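Local coordinates for peptide ABC transporter permease (Staphylococcus hominis, PDB 6EXS), which probably carries peptides across the membrane as a POT-family transporter, among them the thioalcohol-conjugated dipeptide precursor of human axillary malodour bound here, at residues 36-41 and 171-176; 94-99 and 191-196; 133-138 and 202-207; 236-241 and 250-255; 270-275 and 283-288. All blocks are in the same frame, centred on the assembly; numbering follows the deposited sequence.

Contact 1: residues 36-41 and 171-176; sequences RAMLIF and HFVDIR
Met-38 lays the far end of its side chain over the helix 147-174 terminus, where its methyl CE meets CB of Phe-172 at 3.7 Å and CG2 of Val-173 at 3.8 Å. Two points of the same chain rest on that valine branch, since Met-38 CG lies 3.9 Å from Val-173 CG2. Methionine and valine lie alongside each other, pointing opposite ways. A bend at chi3 (88°) turns the methionine methyl onto the root of Phe-172, while the ring itself is turned off the contact. The other valine branch is used more loosely: CG1 of Val-173 stands 4.4 Å from CB of Phe-41. Just beyond the contact the helix closes with a Schellman motif at Arg-176, whose phi is positive. Val-173 O accepts Arg-176 N at 3.1 Å and Arg-176 NH2 at 2.7 Å, from opposite faces of the carbonyl plane, so the guanidinium helps fix the helix end. Phe-178 and Phe-182 of helix 178-204 also pack on Met-38. The side chain of Phe-41 is about 10 Å from the bound conjugated peptide, so this apolar seam lies outside the substrate pocket of a major facilitator superfamily transporter, on the same helix 16-44 that lines it through Tyr-33.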
# COMPACT_ATOMS: atom_id res chain seq x y z
N ARG A 36 -10.33 4.03 -4.43
CA ARG A 36 -9.63 4.70 -3.33
C ARG A 36 -9.69 6.24 -3.43
O ARG A 36 -9.96 6.92 -2.44
CB ARG A 36 -8.16 4.25 -3.29
CG ARG A 36 -7.76 3.49 -2.04
CD ARG A 36 -7.07 4.40 -1.05
NE ARG A 36 -5.62 4.22 -1.01
CZ ARG A 36 -4.73 4.95 -1.68
NH1 ARG A 36 -5.14 5.93 -2.48
NH2 ARG A 36 -3.44 4.72 -1.54
N ALA A 37 -9.44 6.78 -4.64
CA ALA A 37 -9.46 8.22 -4.93
C ALA A 37 -10.84 8.84 -4.67
O ALA A 37 -10.92 9.98 -4.23
CB ALA A 37 -9.06 8.47 -6.37
N MET A 38 -11.92 8.07 -4.92
CA MET A 38 -13.32 8.44 -4.75
C MET A 38 -13.82 8.19 -3.34
O MET A 38 -14.66 8.96 -2.87
CB MET A 38 -14.20 7.62 -5.71
CG MET A 38 -13.99 7.92 -7.17
SD MET A 38 -15.27 7.10 -8.17
CE MET A 38 -16.50 8.33 -8.15
N LEU A 39 -13.37 7.10 -2.69
CA LEU A 39 -13.86 6.66 -1.37
C LEU A 39 -13.85 7.75 -0.30
O LEU A 39 -14.85 7.88 0.40
CB LEU A 39 -13.13 5.40 -0.87
CG LEU A 39 -13.92 4.55 0.14
CD1 LEU A 39 -15.08 3.82 -0.52
CD2 LEU A 39 -13.01 3.54 0.83
N ILE A 40 -12.76 8.55 -0.18
CA ILE A 40 -12.67 9.60 0.84
C ILE A 40 -13.78 10.64 0.68
O ILE A 40 -14.45 10.95 1.66
CB ILE A 40 -11.24 10.22 0.96
CG1 ILE A 40 -11.14 11.26 2.14
CG2 ILE A 40 -10.70 10.82 -0.37
CD1 ILE A 40 -11.28 10.71 3.56
N PHE A 41 -14.03 11.13 -0.55
CA PHE A 41 -15.07 12.12 -0.84
C PHE A 41 -16.46 11.53 -0.71
O PHE A 41 -17.31 12.16 -0.09
CB PHE A 41 -14.85 12.78 -2.20
CG PHE A 41 -13.44 13.31 -2.31
CD1 PHE A 41 -13.01 14.35 -1.50
CD2 PHE A 41 -12.52 12.70 -3.15
CE1 PHE A 41 -11.69 14.80 -1.56
CE2 PHE A 41 -11.21 13.16 -3.23
CZ PHE A 41 -10.80 14.19 -2.41
N HIS A 171 -14.44 12.90 -13.18
CA HIS A 171 -15.74 13.25 -13.77
C HIS A 171 -16.90 12.76 -12.89
O HIS A 171 -17.83 13.53 -12.65
CB HIS A 171 -15.88 12.69 -15.20
CG HIS A 171 -17.28 12.77 -15.73
ND1 HIS A 171 -17.87 14.00 -16.04
CD2 HIS A 171 -18.18 11.79 -15.96
CE1 HIS A 171 -19.10 13.72 -16.45
NE2 HIS A 171 -19.34 12.41 -16.42
N PHE A 172 -16.84 11.50 -12.41
CA PHE A 172 -17.89 10.90 -11.59
C PHE A 172 -18.04 11.57 -10.23
O PHE A 172 -19.15 11.67 -9.73
CB PHE A 172 -17.70 9.39 -11.46
CG PHE A 172 -17.90 8.65 -12.75
CD1 PHE A 172 -16.86 8.48 -13.66
CD2 PHE A 172 -19.14 8.08 -13.05
CE1 PHE A 172 -17.05 7.78 -14.85
CE2 PHE A 172 -19.32 7.36 -14.23
CZ PHE A 172 -18.27 7.22 -15.13
N VAL A 173 -16.92 12.07 -9.66
CA VAL A 173 -16.91 12.84 -8.41
C VAL A 173 -17.56 14.21 -8.71
O VAL A 173 -18.42 14.64 -7.95
CB VAL A 173 -15.48 13.01 -7.80
CG1 VAL A 173 -15.55 13.65 -6.41
CG2 VAL A 173 -14.75 11.67 -7.73
N ASP A 174 -17.18 14.85 -9.85
CA ASP A 174 -17.75 16.14 -10.28
C ASP A 174 -19.28 16.11 -10.44
O ASP A 174 -19.94 17.00 -9.92
CB ASP A 174 -17.07 16.63 -11.58
CG ASP A 174 -15.66 17.16 -11.42
OD1 ASP A 174 -15.28 17.50 -10.28
OD2 ASP A 174 -14.95 17.28 -12.45
N ILE A 175 -19.83 15.10 -11.13
CA ILE A 175 -21.28 14.95 -11.33
C ILE A 175 -21.97 14.23 -10.15
O ILE A 175 -23.18 14.04 -10.18
CB ILE A 175 -21.66 14.31 -12.71
CG1 ILE A 175 -21.17 12.84 -12.83
CG2 ILE A 175 -21.17 15.18 -13.88
CD1 ILE A 175 -21.81 12.01 -13.93
N ARG A 176 -21.18 13.84 -9.12
CA ARG A 176 -21.64 13.16 -7.89
C ARG A 176 -22.28 11.77 -8.17
O ARG A 176 -23.17 11.31 -7.44
CB ARG A 176 -22.57 14.08 -7.03
CG ARG A 176 -22.02 15.47 -6.70
CD ARG A 176 -20.90 15.43 -5.67
NE ARG A 176 -20.51 16.77 -5.23
CZ ARG A 176 -19.35 17.36 -5.51
NH1 ARG A 176 -19.09 18.57 -5.05
NH2 ARG A 176 -18.43 16.72 -6.22

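Contact 2: residues 94-99 and 191-196; sequences GAVLII and LGLVWY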
# COMPACT_ATOMS: atom_id res chain seq x y z
N GLY A 94 -8.77 -14.37 -4.89
CA GLY A 94 -8.56 -12.98 -4.54
C GLY A 94 -9.23 -12.04 -5.52
O GLY A 94 -10.02 -11.19 -5.12
N ALA A 95 -8.96 -12.23 -6.83
CA ALA A 95 -9.53 -11.43 -7.92
C ALA A 95 -11.07 -11.43 -7.93
O ALA A 95 -11.66 -10.37 -8.12
CB ALA A 95 -9.00 -11.92 -9.26
N VAL A 96 -11.71 -12.60 -7.71
CA VAL A 96 -13.17 -12.77 -7.67
C VAL A 96 -13.72 -12.00 -6.47
O VAL A 96 -14.64 -11.20 -6.63
CB VAL A 96 -13.57 -14.28 -7.68
CG1 VAL A 96 -15.08 -14.46 -7.42
CG2 VAL A 96 -13.18 -14.96 -8.99
N LEU A 97 -13.11 -12.21 -5.29
CA LEU A 97 -13.47 -11.52 -4.06
C LEU A 97 -13.35 -9.99 -4.19
O LEU A 97 -14.26 -9.29 -3.75
CB LEU A 97 -12.64 -12.07 -2.89
CG LEU A 97 -13.01 -13.49 -2.44
CD1 LEU A 97 -12.02 -14.01 -1.44
CD2 LEU A 97 -14.41 -13.54 -1.81
N ILE A 98 -12.27 -9.49 -4.85
CA ILE A 98 -12.04 -8.06 -5.11
C ILE A 98 -13.19 -7.49 -5.98
O ILE A 98 -13.71 -6.42 -5.65
CB ILE A 98 -10.61 -7.80 -5.69
CG1 ILE A 98 -9.54 -7.94 -4.59
CG2 ILE A 98 -10.51 -6.42 -6.39
CD1 ILE A 98 -8.14 -8.21 -5.11
N ILE A 99 -13.60 -8.21 -7.07
CA ILE A 99 -14.72 -7.80 -7.94
C ILE A 99 -16.04 -7.67 -7.14
O ILE A 99 -16.82 -6.75 -7.41
CB ILE A 99 -14.90 -8.73 -9.17
CG1 ILE A 99 -13.64 -8.70 -10.03
CG2 ILE A 99 -16.10 -8.32 -10.03
CD1 ILE A 99 -13.45 -9.86 -10.95
N LEU A 191 -12.32 -6.94 -16.55
CA LEU A 191 -11.46 -7.04 -17.73
C LEU A 191 -10.15 -7.74 -17.39
O LEU A 191 -9.70 -8.58 -18.17
CB LEU A 191 -11.17 -5.67 -18.37
CG LEU A 191 -12.33 -4.96 -19.07
CD1 LEU A 191 -11.83 -3.74 -19.83
CD2 LEU A 191 -13.09 -5.90 -20.02
N GLY A 192 -9.59 -7.40 -16.22
CA GLY A 192 -8.40 -8.02 -15.68
C GLY A 192 -8.62 -9.50 -15.45
O GLY A 192 -7.80 -10.31 -15.90
N LEU A 193 -9.76 -9.85 -14.81
CA LEU A 193 -10.16 -11.25 -14.54
C LEU A 193 -10.36 -12.06 -15.84
O LEU A 193 -9.85 -13.17 -15.94
CB LEU A 193 -11.42 -11.32 -13.64
CG LEU A 193 -11.86 -12.73 -13.20
CD1 LEU A 193 -10.98 -13.28 -12.10
CD2 LEU A 193 -13.30 -12.76 -12.77
N VAL A 194 -11.08 -11.48 -16.82
CA VAL A 194 -11.35 -12.10 -18.13
C VAL A 194 -10.04 -12.49 -18.85
O VAL A 194 -9.93 -13.61 -19.35
CB VAL A 194 -12.28 -11.18 -18.98
CG1 VAL A 194 -12.28 -11.56 -20.45
CG2 VAL A 194 -13.71 -11.19 -18.43
N TRP A 195 -9.04 -11.58 -18.83
CA TRP A 195 -7.72 -11.74 -19.43
C TRP A 195 -6.93 -12.91 -18.79
O TRP A 195 -6.35 -13.71 -19.53
CB TRP A 195 -6.93 -10.44 -19.31
CG TRP A 195 -5.84 -10.30 -20.33
CD1 TRP A 195 -4.50 -10.50 -20.14
CD2 TRP A 195 -5.99 -9.90 -21.70
NE1 TRP A 195 -3.81 -10.26 -21.31
CE2 TRP A 195 -4.70 -9.91 -22.29
CE3 TRP A 195 -7.09 -9.56 -22.50
CZ2 TRP A 195 -4.49 -9.55 -23.62
CZ3 TRP A 195 -6.88 -9.23 -23.84
CH2 TRP A 195 -5.59 -9.23 -24.38
N TYR A 196 -6.94 -13.02 -17.44
CA TYR A 196 -6.31 -14.11 -16.71
C TYR A 196 -6.97 -15.43 -17.14
O TYR A 196 -6.27 -16.34 -17.56
CB TYR A 196 -6.41 -13.92 -15.18
CG TYR A 196 -5.83 -15.07 -14.37
CD1 TYR A 196 -6.60 -16.18 -14.03
CD2 TYR A 196 -4.50 -15.05 -13.96
CE1 TYR A 196 -6.06 -17.25 -13.32
CE2 TYR A 196 -3.96 -16.09 -13.21
CZ TYR A 196 -4.74 -17.20 -12.90
OH TYR A 196 -4.20 -18.24 -12.19
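Segments 94-99 and 191-196 are helical throughout and run nearly antiparallel, at 157° between their N-to-C directions, with their axes 10.4 Å apart at closest approach and the nearest CA pair, Ala-95 and Leu-193, separated by 6.7 Å. Leu-193 is the one residue of 191-196 that touches segment 94-99, and it does so with both of its methyls. CD1 rests on CB of Ala-95 at 3.7 Å and, more distantly, on CG2 of Val-96 at 4.2 Å. CD2 meets CD1 of Ile-99 at 3.4 Å, which is tight for two methyl groups. That same isoleucine methyl also lies 3.7 Å from CB of Leu-193, so it runs along the leucine stem as well as against one branch. With CG placed anti to the backbone N (chi1 -175°), the leucine spreads its fork between positions a turn apart, one methyl to Ala-95 and the other to Ile-99. Met-189, one turn before Leu-193, packs on Ala-95 and Ile-99 and extends the seam, while a bound monoolein lies about 5 Å from the side chain of Val-96. Every meeting across the two segments is between carbon atoms, so their adhesion rests on the fit of aliphatic branches, as suits neighbouring helices near the lipid-facing surface of a transporter.

Contact 3: residues 133-138 and 202-207; sequences SNIVGR and KNLGSV
The guanidinium of Arg-138, the flat group nearest this contact, is turned off segment 202-207 and lays neither face nor edge on it; the arginine meets Val-207 through the root of its side chain, with CB 3.6 Å from CG1. The planar carbonyl at the same residue is also approached, for Arg-138 O lies 3.7 Å from Val-207 CG2 and 4.0 Å from CG1, so both valine branches lie near this one oxygen. Bends at chi2 and chi3 (-134° and -128°) carry the charged end off along its own segment. Deeper in, Ile-135 presents CG2 to two partners, 4.2 Å from CD2 of Leu-204 and 4.3 Å from CG1 of Val-207. Both partners sit on one type II' turn, Leu-204 to Val-207, closed by Val-207 N to Leu-204 O at 3.2 Å. Gly-205, with positive phi, is where the chain leaves helix 178-204, and the turn brings Val-207 back toward the end of helix 110-137. Arg-88 of helix 74-106 donates to the carbonyls of Gly-205 and Val-207, giving the turn a polar tie to that helix, while Thr-87 and Thr-91 pack on Ile-135. The chemistry is thus divided: mainly aliphatic carbons join the end of helix 110-137 to Leu-204 and the turn, Arg-88 of a third helix adds hydrogen bonds to the turn's carbonyls, and Arg-138 contributes its carbon stem rather than its charge.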
# COMPACT_ATOMS: atom_id res chain seq x y z
N SER A 133 2.77 -11.53 -7.31
CA SER A 133 4.18 -11.13 -7.25
C SER A 133 5.07 -12.35 -7.29
O SER A 133 6.07 -12.37 -8.01
CB SER A 133 4.45 -10.33 -5.98
OG SER A 133 4.94 -9.04 -6.29
N ASN A 134 4.68 -13.38 -6.52
CA ASN A 134 5.35 -14.66 -6.42
C ASN A 134 5.38 -15.36 -7.78
O ASN A 134 6.45 -15.83 -8.19
CB ASN A 134 4.64 -15.50 -5.37
CG ASN A 134 5.42 -16.69 -4.93
OD1 ASN A 134 5.55 -17.67 -5.66
ND2 ASN A 134 5.96 -16.62 -3.73
N ILE A 135 4.22 -15.42 -8.48
CA ILE A 135 4.08 -16.04 -9.82
C ILE A 135 5.05 -15.41 -10.81
O ILE A 135 5.77 -16.14 -11.49
CB ILE A 135 2.60 -16.06 -10.32
CG1 ILE A 135 1.73 -16.99 -9.44
CG2 ILE A 135 2.51 -16.47 -11.80
CD1 ILE A 135 0.21 -16.69 -9.48
N VAL A 136 5.12 -14.06 -10.84
CA VAL A 136 6.01 -13.24 -11.68
C VAL A 136 7.48 -13.70 -11.55
O VAL A 136 8.11 -14.00 -12.57
CB VAL A 136 5.84 -11.72 -11.39
CG1 VAL A 136 6.95 -10.90 -12.03
CG2 VAL A 136 4.47 -11.22 -11.83
N GLY A 137 7.98 -13.80 -10.32
CA GLY A 137 9.34 -14.25 -10.05
C GLY A 137 9.60 -15.71 -10.38
O GLY A 137 10.72 -16.07 -10.75
N ARG A 138 8.56 -16.58 -10.28
CA ARG A 138 8.68 -18.02 -10.55
C ARG A 138 8.58 -18.36 -12.07
O ARG A 138 8.70 -19.53 -12.46
CB ARG A 138 7.69 -18.84 -9.69
CG ARG A 138 8.09 -18.85 -8.21
CD ARG A 138 8.04 -20.23 -7.57
NE ARG A 138 7.25 -20.21 -6.33
CZ ARG A 138 7.74 -19.99 -5.12
NH1 ARG A 138 9.04 -19.76 -4.95
NH2 ARG A 138 6.94 -19.99 -4.06
N LYS A 202 -1.83 -21.50 -20.85
CA LYS A 202 -0.66 -21.77 -21.69
C LYS A 202 0.58 -20.91 -21.35
O LYS A 202 1.72 -21.39 -21.52
CB LYS A 202 -0.99 -21.69 -23.20
CG LYS A 202 -1.49 -20.35 -23.72
CD LYS A 202 -1.05 -20.11 -25.16
CE LYS A 202 -1.51 -18.77 -25.68
NZ LYS A 202 -1.07 -18.54 -27.08
N ASN A 203 0.38 -19.68 -20.85
CA ASN A 203 1.45 -18.74 -20.53
C ASN A 203 2.14 -18.96 -19.17
O ASN A 203 3.31 -18.61 -19.02
CB ASN A 203 0.94 -17.30 -20.62
CG ASN A 203 0.43 -16.91 -21.99
OD1 ASN A 203 -0.51 -17.50 -22.54
ND2 ASN A 203 1.01 -15.88 -22.57
N LEU A 204 1.42 -19.52 -18.18
CA LEU A 204 1.94 -19.71 -16.81
C LEU A 204 2.17 -21.18 -16.44
O LEU A 204 2.89 -21.46 -15.47
CB LEU A 204 1.03 -19.00 -15.76
CG LEU A 204 0.60 -17.55 -16.05
CD1 LEU A 204 -0.53 -17.13 -15.11
CD2 LEU A 204 1.76 -16.58 -15.95
N GLY A 205 1.60 -22.09 -17.22
CA GLY A 205 1.73 -23.54 -17.06
C GLY A 205 1.46 -24.07 -15.67
O GLY A 205 0.42 -23.78 -15.07
N SER A 206 2.43 -24.84 -15.15
CA SER A 206 2.39 -25.48 -13.84
C SER A 206 2.77 -24.57 -12.66
O SER A 206 2.55 -24.96 -11.51
CB SER A 206 3.29 -26.71 -13.84
OG SER A 206 4.63 -26.33 -14.12
N VAL A 207 3.37 -23.39 -12.94
CA VAL A 207 3.83 -22.41 -11.95
C VAL A 207 2.71 -22.02 -10.96
O VAL A 207 1.73 -21.38 -11.36
CB VAL A 207 4.49 -21.17 -12.60
CG1 VAL A 207 4.85 -20.11 -11.56
CG2 VAL A 207 5.72 -21.55 -13.42

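Contact 4: residues 236-241 and 250-255; sequences VVLLVT and DLISNT. Unlike the reference sequence in segment 250-255: Asp-250 (reference Asn).
Val-237 O is gripped by two donors of one residue: Thr-241 OG1 at 2.8 Å and Thr-241 N at 3.1 Å, which reach it from opposite faces of the carbonyl plane. The threonine hydroxyl is thereby turned back into its own helix. A comparable bond occurs in the facing segment, where Thr-255 OG1 gives its proton to Leu-251 O at 2.7 Å, nearly in line with the carbonyl (C=O...donor angle 162°). Across the contact the meetings are wholly aliphatic. CD2 of Leu-238 reaches CD2 of Leu-251 and CD1 of Ile-252, each at 4.0 Å, and its side chain stands at about a right angle to that of the isoleucine. Leu-251 uses its second branch separately, with CD1 4.3 Å from CG1 of Val-237. The backbones are well separated, for the axes approach to 12.4 Å at an angle of 151°, so the side-chain ends alone span the interval. Leu-247 from the connecting loop packs on Leu-238, and a bound monoolein touches both Leu-238 and Ile-252. With the hydroxyls of Thr-241 and Thr-255 bonded to carbonyls of their own helices, what the two helices offer each other is hydrocarbon, a loose pairing suited to a lipid environment.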
# COMPACT_ATOMS: atom_id res chain seq x y z
N VAL A 236 -18.56 -12.87 17.14
CA VAL A 236 -19.34 -12.70 18.37
C VAL A 236 -19.22 -11.26 18.90
O VAL A 236 -20.25 -10.63 19.16
CB VAL A 236 -19.00 -13.79 19.44
CG1 VAL A 236 -19.40 -13.35 20.85
CG2 VAL A 236 -19.66 -15.12 19.08
N VAL A 237 -17.98 -10.73 19.00
CA VAL A 237 -17.70 -9.36 19.46
C VAL A 237 -18.42 -8.34 18.58
O VAL A 237 -19.14 -7.49 19.11
CB VAL A 237 -16.17 -9.08 19.60
CG1 VAL A 237 -15.86 -7.58 19.66
CG2 VAL A 237 -15.59 -9.79 20.82
N LEU A 238 -18.29 -8.47 17.24
CA LEU A 238 -18.92 -7.59 16.26
C LEU A 238 -20.45 -7.59 16.31
O LEU A 238 -21.05 -6.52 16.22
CB LEU A 238 -18.42 -7.90 14.83
CG LEU A 238 -17.03 -7.36 14.47
CD1 LEU A 238 -16.45 -8.12 13.29
CD2 LEU A 238 -17.07 -5.86 14.17
N LEU A 239 -21.07 -8.77 16.48
CA LEU A 239 -22.52 -8.88 16.56
C LEU A 239 -23.09 -8.37 17.88
O LEU A 239 -24.07 -7.63 17.85
CB LEU A 239 -22.99 -10.32 16.28
CG LEU A 239 -22.98 -10.78 14.83
CD1 LEU A 239 -23.09 -12.29 14.75
CD2 LEU A 239 -24.12 -10.14 14.03
N VAL A 240 -22.48 -8.77 19.02
CA VAL A 240 -22.90 -8.37 20.38
C VAL A 240 -22.90 -6.84 20.53
O VAL A 240 -23.90 -6.29 20.99
CB VAL A 240 -22.10 -9.11 21.49
CG1 VAL A 240 -22.16 -8.38 22.84
CG2 VAL A 240 -22.56 -10.55 21.64
N THR A 241 -21.82 -6.17 20.08
CA THR A 241 -21.69 -4.71 20.13
C THR A 241 -22.70 -3.99 19.22
O THR A 241 -23.18 -2.92 19.60
CB THR A 241 -20.25 -4.26 19.84
OG1 THR A 241 -19.84 -4.79 18.58
CG2 THR A 241 -19.27 -4.67 20.93
N ASP A 250 -13.98 3.04 16.27
CA ASP A 250 -12.91 3.01 17.28
C ASP A 250 -12.58 1.57 17.68
O ASP A 250 -11.42 1.29 17.96
CB ASP A 250 -13.29 3.82 18.53
CG ASP A 250 -13.34 5.33 18.34
OD1 ASP A 250 -12.78 5.82 17.34
OD2 ASP A 250 -13.90 6.02 19.23
N LEU A 251 -13.59 0.64 17.65
CA LEU A 251 -13.38 -0.78 17.93
C LEU A 251 -12.38 -1.33 16.91
O LEU A 251 -11.44 -2.03 17.29
CB LEU A 251 -14.70 -1.58 17.87
CG LEU A 251 -14.59 -3.08 18.20
CD1 LEU A 251 -15.03 -3.38 19.63
CD2 LEU A 251 -15.39 -3.93 17.22
N ILE A 252 -12.56 -0.98 15.61
CA ILE A 252 -11.70 -1.40 14.51
C ILE A 252 -10.36 -0.68 14.58
O ILE A 252 -9.33 -1.35 14.62
CB ILE A 252 -12.39 -1.23 13.11
CG1 ILE A 252 -13.90 -1.61 13.11
CG2 ILE A 252 -11.62 -1.97 12.00
CD1 ILE A 252 -14.30 -3.09 13.43
N SER A 253 -10.36 0.67 14.62
CA SER A 253 -9.15 1.50 14.64
C SER A 253 -8.21 1.20 15.81
O SER A 253 -7.00 1.21 15.61
CB SER A 253 -9.49 2.99 14.56
OG SER A 253 -9.90 3.52 15.81
N ASN A 254 -8.75 0.88 17.01
CA ASN A 254 -7.94 0.51 18.17
C ASN A 254 -7.33 -0.88 18.02
O ASN A 254 -6.15 -1.06 18.34
CB ASN A 254 -8.72 0.62 19.47
CG ASN A 254 -9.10 2.02 19.85
OD1 ASN A 254 -8.40 3.00 19.55
ND2 ASN A 254 -10.23 2.16 20.53
N THR A 255 -8.11 -1.85 17.49
CA THR A 255 -7.67 -3.23 17.23
C THR A 255 -6.49 -3.23 16.25
O THR A 255 -5.46 -3.85 16.52
CB THR A 255 -8.85 -4.09 16.74
OG1 THR A 255 -9.84 -4.16 17.77
CG2 THR A 255 -8.44 -5.50 16.33

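Contact 5: residues 270-275 and 283-288; sequences TMLRSK and SRVKAF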
# COMPACT_ATOMS: atom_id res chain seq x y z
N THR A 270 10.86 -13.02 17.17
CA THR A 270 10.98 -14.39 16.62
C THR A 270 12.32 -14.61 15.90
O THR A 270 12.92 -15.67 16.05
CB THR A 270 9.78 -14.70 15.70
OG1 THR A 270 8.57 -14.59 16.45
CG2 THR A 270 9.85 -16.08 15.07
N MET A 271 12.77 -13.61 15.12
CA MET A 271 14.02 -13.68 14.36
C MET A 271 15.26 -13.57 15.25
O MET A 271 16.20 -14.34 15.05
CB MET A 271 14.03 -12.65 13.23
CG MET A 271 13.17 -13.05 12.07
SD MET A 271 13.44 -12.07 10.59
CE MET A 271 12.35 -10.69 10.92
N LEU A 272 15.24 -12.67 16.24
CA LEU A 272 16.36 -12.49 17.17
C LEU A 272 16.48 -13.65 18.18
O LEU A 272 17.54 -13.80 18.81
CB LEU A 272 16.28 -11.13 17.92
CG LEU A 272 16.47 -9.83 17.11
CD1 LEU A 272 15.99 -8.63 17.92
CD2 LEU A 272 17.92 -9.62 16.69
N ARG A 273 15.41 -14.45 18.34
CA ARG A 273 15.33 -15.58 19.28
C ARG A 273 15.49 -16.97 18.64
O ARG A 273 15.68 -17.95 19.36
CB ARG A 273 14.03 -15.52 20.10
CG ARG A 273 14.19 -14.79 21.43
CD ARG A 273 12.87 -14.29 22.00
NE ARG A 273 11.85 -15.34 22.12
CZ ARG A 273 11.66 -16.08 23.21
NH1 ARG A 273 12.42 -15.91 24.29
NH2 ARG A 273 10.71 -17.01 23.23
N SER A 274 15.42 -17.04 17.29
CA SER A 274 15.53 -18.30 16.54
C SER A 274 16.87 -19.02 16.74
O SER A 274 17.91 -18.38 16.88
CB SER A 274 15.27 -18.05 15.06
OG SER A 274 15.14 -19.28 14.36
N LYS A 275 16.82 -20.37 16.76
CA LYS A 275 17.98 -21.26 16.93
C LYS A 275 18.73 -21.44 15.60
O LYS A 275 19.94 -21.68 15.61
CB LYS A 275 17.53 -22.63 17.46
CG LYS A 275 16.83 -22.59 18.82
CD LYS A 275 15.79 -23.71 18.98
CE LYS A 275 14.42 -23.33 18.46
NZ LYS A 275 13.46 -24.46 18.53
N SER A 283 22.80 -10.10 13.59
CA SER A 283 23.34 -8.75 13.55
C SER A 283 22.71 -7.88 12.44
O SER A 283 22.55 -6.68 12.64
CB SER A 283 24.86 -8.77 13.43
OG SER A 283 25.44 -8.76 14.72
N ARG A 284 22.33 -8.50 11.31
CA ARG A 284 21.67 -7.82 10.19
C ARG A 284 20.20 -7.53 10.53
O ARG A 284 19.65 -6.55 10.01
CB ARG A 284 21.77 -8.64 8.90
CG ARG A 284 23.18 -8.73 8.32
CD ARG A 284 23.21 -9.49 7.00
NE ARG A 284 22.66 -10.84 7.12
CZ ARG A 284 22.53 -11.70 6.11
NH1 ARG A 284 22.92 -11.35 4.89
NH2 ARG A 284 22.02 -12.90 6.32
N VAL A 285 19.57 -8.37 11.39
CA VAL A 285 18.18 -8.22 11.86
C VAL A 285 18.08 -6.96 12.74
O VAL A 285 17.21 -6.13 12.50
CB VAL A 285 17.64 -9.50 12.57
CG1 VAL A 285 16.28 -9.26 13.21
CG2 VAL A 285 17.59 -10.68 11.61
N LYS A 286 18.99 -6.82 13.74
CA LYS A 286 19.02 -5.64 14.61
C LYS A 286 19.39 -4.37 13.83
O LYS A 286 18.93 -3.29 14.17
CB LYS A 286 19.88 -5.85 15.87
CG LYS A 286 21.33 -6.24 15.63
CD LYS A 286 22.13 -6.21 16.93
CE LYS A 286 23.57 -6.60 16.74
NZ LYS A 286 23.78 -8.06 16.88
N ALA A 287 20.17 -4.53 12.73
CA ALA A 287 20.56 -3.45 11.83
C ALA A 287 19.35 -2.93 11.04
O ALA A 287 19.38 -1.78 10.59
CB ALA A 287 21.64 -3.92 10.87
N PHE A 288 18.29 -3.77 10.88
CA PHE A 288 17.07 -3.41 10.17
C PHE A 288 16.09 -2.60 11.02
O PHE A 288 15.32 -1.81 10.46
CB PHE A 288 16.38 -4.65 9.54
CG PHE A 288 15.35 -4.28 8.48
CD1 PHE A 288 15.74 -4.04 7.17
CD2 PHE A 288 14.01 -4.12 8.81
CE1 PHE A 288 14.80 -3.65 6.20
CE2 PHE A 288 13.07 -3.73 7.85
CZ PHE A 288 13.47 -3.51 6.55
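Segments 270-275 and 283-288 run in roughly opposite directions; the first begins helical and passes into a loop, the second is helical, and their CA atoms come closest at Leu-272 and Val-285, 7.1 Å apart. Val-285 points its CG1 branch at the first segment and receives two residues on it. Leu-272 contributes both CG and CD2, each 3.9 Å from Val-285 CG1, and the leucine and valine side chains overlap flank to flank with their ends reversed. Leu-272 CD2 also lies 4.1 Å from Val-285 CB, which shows that it rides along the valine and not merely against its end. Met-271 adds CB, 4.1 Å from the same CG1, from the next position along. The placement of CG1 anti to the backbone N in Val-285 (chi1 172°) is what brings this branch within reach of both. At the border, Leu-272 CD2 stands 4.3 Å from CB of Lys-286, whose amine turns back to bond Ser-283 OG at 2.8 Å. Phe-268, a turn earlier in helix 249-273, packs on Val-285, and Arg-282 donates to the carbonyl of Leu-272. The arrangement is that of an antiparallel helical hairpin, in which a short link joins helix 249-273 to helix 279-302 in the helical architecture of a POT transporter.

Overall arrangement
Contacts 2 and 3 lie closest, their centres 16 Å apart on the shared helix 178-204, and they touch where Tyr-196 packs on Leu-204. Contact 1 involves helix 147-174, which directly precedes that helix, and its centre is 23 Å from that of contact 2. Contacts 4 and 5 sit at the two ends of helix 249-273, with centres 34 Å apart; helices 217-243 and 249-273 are consistent with the extra pair found in bacterial POT proteins. Contacts 1 and 5, on opposite sides of the chain's centre, are 45 Å apart. The side chain of Phe-41 in contact 1 is about 10 Å from the bound conjugated peptide. Monoolein touches Leu-238 and Ile-252 in contact 4.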